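Local structure of uncharacterized protein (Thermus thermophilus HB8, 6SCE) at residues P598-N602 with L603-A607. The protein is a CARF-type DNA nuclease of Type III CRISPR defence, switched on by the second messenger cyclic oligoadenylate. Residues are numbered along the deposited sequence; the frame is centred on the assembly and turned at random.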
ATOM      1  N   PRO A 598       8.719 -14.203  16.036  1.00 62.35           N
ATOM      2  CA  PRO A 598       8.650 -12.787  16.401  1.00 65.26           C
ATOM      3  C   PRO A 598       7.338 -12.169  15.912  1.00 63.06           C
ATOM      4  O   PRO A 598       6.767 -12.650  14.930  1.00 56.95           O
ATOM      5  CB  PRO A 598       9.865 -12.178  15.694  1.00 66.00           C
ATOM      6  CG  PRO A 598      10.158 -13.090  14.545  1.00 66.63           C
ATOM      7  CD  PRO A 598       9.626 -14.452  14.898  1.00 64.93           C
ATOM      8  N   ALA A 599       6.857 -11.139  16.604  1.00 64.78           N
ATOM      9  CA  ALA A 599       5.596 -10.482  16.243  1.00 66.59           C
ATOM     10  C   ALA A 599       5.688 -10.029  14.791  1.00 68.26           C
ATOM     11  O   ALA A 599       6.635  -9.329  14.405  1.00 64.24           O
ATOM     12  CB  ALA A 599       5.324  -9.295  17.155  1.00 66.82           C
ATOM     13  N   SER A 600       4.740 -10.475  13.977  1.00 67.75           N
ATOM     14  CA  SER A 600       4.759 -10.158  12.553  1.00 67.68           C
ATOM     15  C   SER A 600       3.312  -9.994  12.099  1.00 67.18           C
ATOM     16  O   SER A 600       2.631 -10.986  11.823  1.00 67.83           O
ATOM     17  CB  SER A 600       5.460 -11.266  11.762  1.00 69.17           C
ATOM     18  OG  SER A 600       6.697 -11.658  12.357  1.00 65.96           O
ATOM     19  N   PRO A 601       2.828  -8.743  12.037  1.00 57.08           N
ATOM     20  CA  PRO A 601       1.445  -8.486  11.621  1.00 57.73           C
ATOM     21  C   PRO A 601       1.057  -9.042  10.242  1.00 50.19           C
ATOM     22  O   PRO A 601      -0.114  -9.345  10.024  1.00 51.83           O
ATOM     23  CB  PRO A 601       1.351  -6.951  11.601  1.00 59.10           C
ATOM     24  CG  PRO A 601       2.466  -6.477  12.472  1.00 61.75           C
ATOM     25  CD  PRO A 601       3.559  -7.499  12.327  1.00 59.43           C
ATOM     26  N   ASN A 602       2.004  -9.159   9.323  1.00 41.55           N
ATOM     27  CA  ASN A 602       1.674  -9.667   7.982  1.00 42.45           C
ATOM     28  C   ASN A 602       2.304 -11.010   7.637  1.00 39.36           C
ATOM     29  O   ASN A 602       2.213 -11.443   6.500  1.00 38.53           O
ATOM     30  CB  ASN A 602       1.958  -8.617   6.890  1.00 41.24           C
ATOM     31  CG  ASN A 602       3.430  -8.389   6.634  1.00 41.87           C
ATOM     32  OD1 ASN A 602       4.284  -8.857   7.371  1.00 43.63           O
ATOM     33  ND2 ASN A 602       3.734  -7.624   5.570  1.00 42.03           N
ATOM     34  N   LEU A 603       2.918 -11.680   8.601  1.00 40.17           N
ATOM     35  CA  LEU A 603       3.470 -13.026   8.342  1.00 40.98           C
ATOM     36  C   LEU A 603       2.739 -14.085   9.161  1.00 43.60           C
ATOM     37  O   LEU A 603       2.216 -13.779  10.227  1.00 44.36           O
ATOM     38  CB  LEU A 603       4.954 -13.071   8.644  1.00 39.66           C
ATOM     39  CG  LEU A 603       5.804 -11.979   7.994  1.00 41.05           C
ATOM     40  CD1 LEU A 603       7.252 -12.094   8.451  1.00 41.96           C
ATOM     41  CD2 LEU A 603       5.717 -12.071   6.477  1.00 39.28           C
ATOM     42  N   VAL A 604       2.684 -15.303   8.626  1.00 41.00           N
ATOM     43  CA  VAL A 604       2.062 -16.457   9.283  1.00 44.01           C
ATOM     44  C   VAL A 604       3.142 -17.551   9.322  1.00 45.78           C
ATOM     45  O   VAL A 604       3.824 -17.792   8.327  1.00 43.12           O
ATOM     46  CB  VAL A 604       0.818 -16.949   8.503  1.00 45.34           C
ATOM     47  CG1 VAL A 604       0.249 -18.239   9.090  1.00 46.97           C
ATOM     48  CG2 VAL A 604      -0.255 -15.873   8.471  1.00 44.15           C
ATOM     49  N   TYR A 605       3.321 -18.168  10.487  1.00 46.70           N
ATOM     50  CA  TYR A 605       4.391 -19.139  10.702  1.00 48.28           C
ATOM     51  C   TYR A 605       3.817 -20.541  10.832  1.00 49.99           C
ATOM     52  O   TYR A 605       2.909 -20.772  11.638  1.00 47.00           O
ATOM     53  CB  TYR A 605       5.160 -18.789  11.964  1.00 47.99           C
ATOM     54  CG  TYR A 605       5.998 -17.555  11.797  1.00 48.87           C
ATOM     55  CD1 TYR A 605       5.474 -16.291  12.054  1.00 48.66           C
ATOM     56  CD2 TYR A 605       7.303 -17.646  11.363  1.00 48.49           C
ATOM     57  CE1 TYR A 605       6.254 -15.158  11.898  1.00 49.19           C
ATOM     58  CE2 TYR A 605       8.085 -16.525  11.205  1.00 52.80           C
ATOM     59  CZ  TYR A 605       7.557 -15.282  11.469  1.00 48.42           C
ATOM     60  OH  TYR A 605       8.358 -14.179  11.301  1.00 50.33           O
HETATM   61  N   MSE A 606       4.345 -21.468  10.036  1.00 48.11           N
HETATM   62  CA  MSE A 606       3.890 -22.861  10.068  1.00 49.78           C
HETATM   63  C   MSE A 606       5.055 -23.808  10.039  1.00 48.33           C
HETATM   64  O   MSE A 606       6.193 -23.430   9.707  1.00 48.70           O
HETATM   65  CB  MSE A 606       3.002 -23.157   8.865  1.00 48.76           C
HETATM   66  CG  MSE A 606       1.768 -22.266   8.849  1.00 47.97           C
HETATM   67 SE   MSE A 606       0.597 -22.842   7.408  1.00 50.51          SE
HETATM   68  CE  MSE A 606      -0.432 -24.268   8.337  1.00 54.82           C
ATOM     69  N   ALA A 607       4.786 -25.067  10.384  1.00 53.22           N
ATOM     70  CA  ALA A 607       5.835 -26.076  10.398  1.00 56.33           C
ATOM     71  C   ALA A 607       5.304 -27.492  10.169  1.00 55.57           C
ATOM     72  O   ALA A 607       4.199 -27.836  10.594  1.00 52.17           O
ATOM     73  CB  ALA A 607       6.614 -26.001  11.703  1.00 58.54           C
TER
HETATM   74  O   HOH W   1      -0.714 -12.295   9.464  1.00 50.70           O
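With chi1 at -71°, the Tyr605 ring lies anti to its own carbonyl carbon and reaches back along the chain to Ser600, whose hydroxyl, likewise anti to its carbonyl carbon (chi1 -47°), stands at the ring edge. Tyr605 OH donates to Ser600 OG at 3.2 Å, and OG donates in turn to Pro598 O at 2.8 Å. The serine hydroxyl thus accepts from the strand and gives back to the loop, though it meets Pro598 O from above the carbonyl plane, about 50° out of it. The side chains of Pro598 and Tyr605 cross at about a right angle, Pro598 CD lying 4.1 Å from Tyr605 CZ. Next along the chain, Ser600 to Leu603 form a type I beta turn closed by a weak bond, Leu603 N to Ser600 O at 3.3 Å. Leu603 CB packs on Ser600 CB (3.6 Å), while the leucine side chain runs alongside that of Asn602, Leu603 CG lying 3.5 Å from Asn602 OD1. Asn602 ND2 bonds to Ala572 O in helix 561-579, the helix that also meets Leu603 and Tyr605. A water donates to Pro601 O and, weakly, to Leu603 O. The turn leads into strand 603-607, parallel to strand 584-592 in the mixed sheet of this domain. A phenylalanine in place of Tyr605 would probably leave Ser600 OG without its donor and the phenol's place beside Pro598 less well filled. The one-way run of hydroxyls, tyrosine to serine to carbonyl, implies that the loop's shape is tied to the strand by the side chain of Tyr605 as well as by the turn at its first residue.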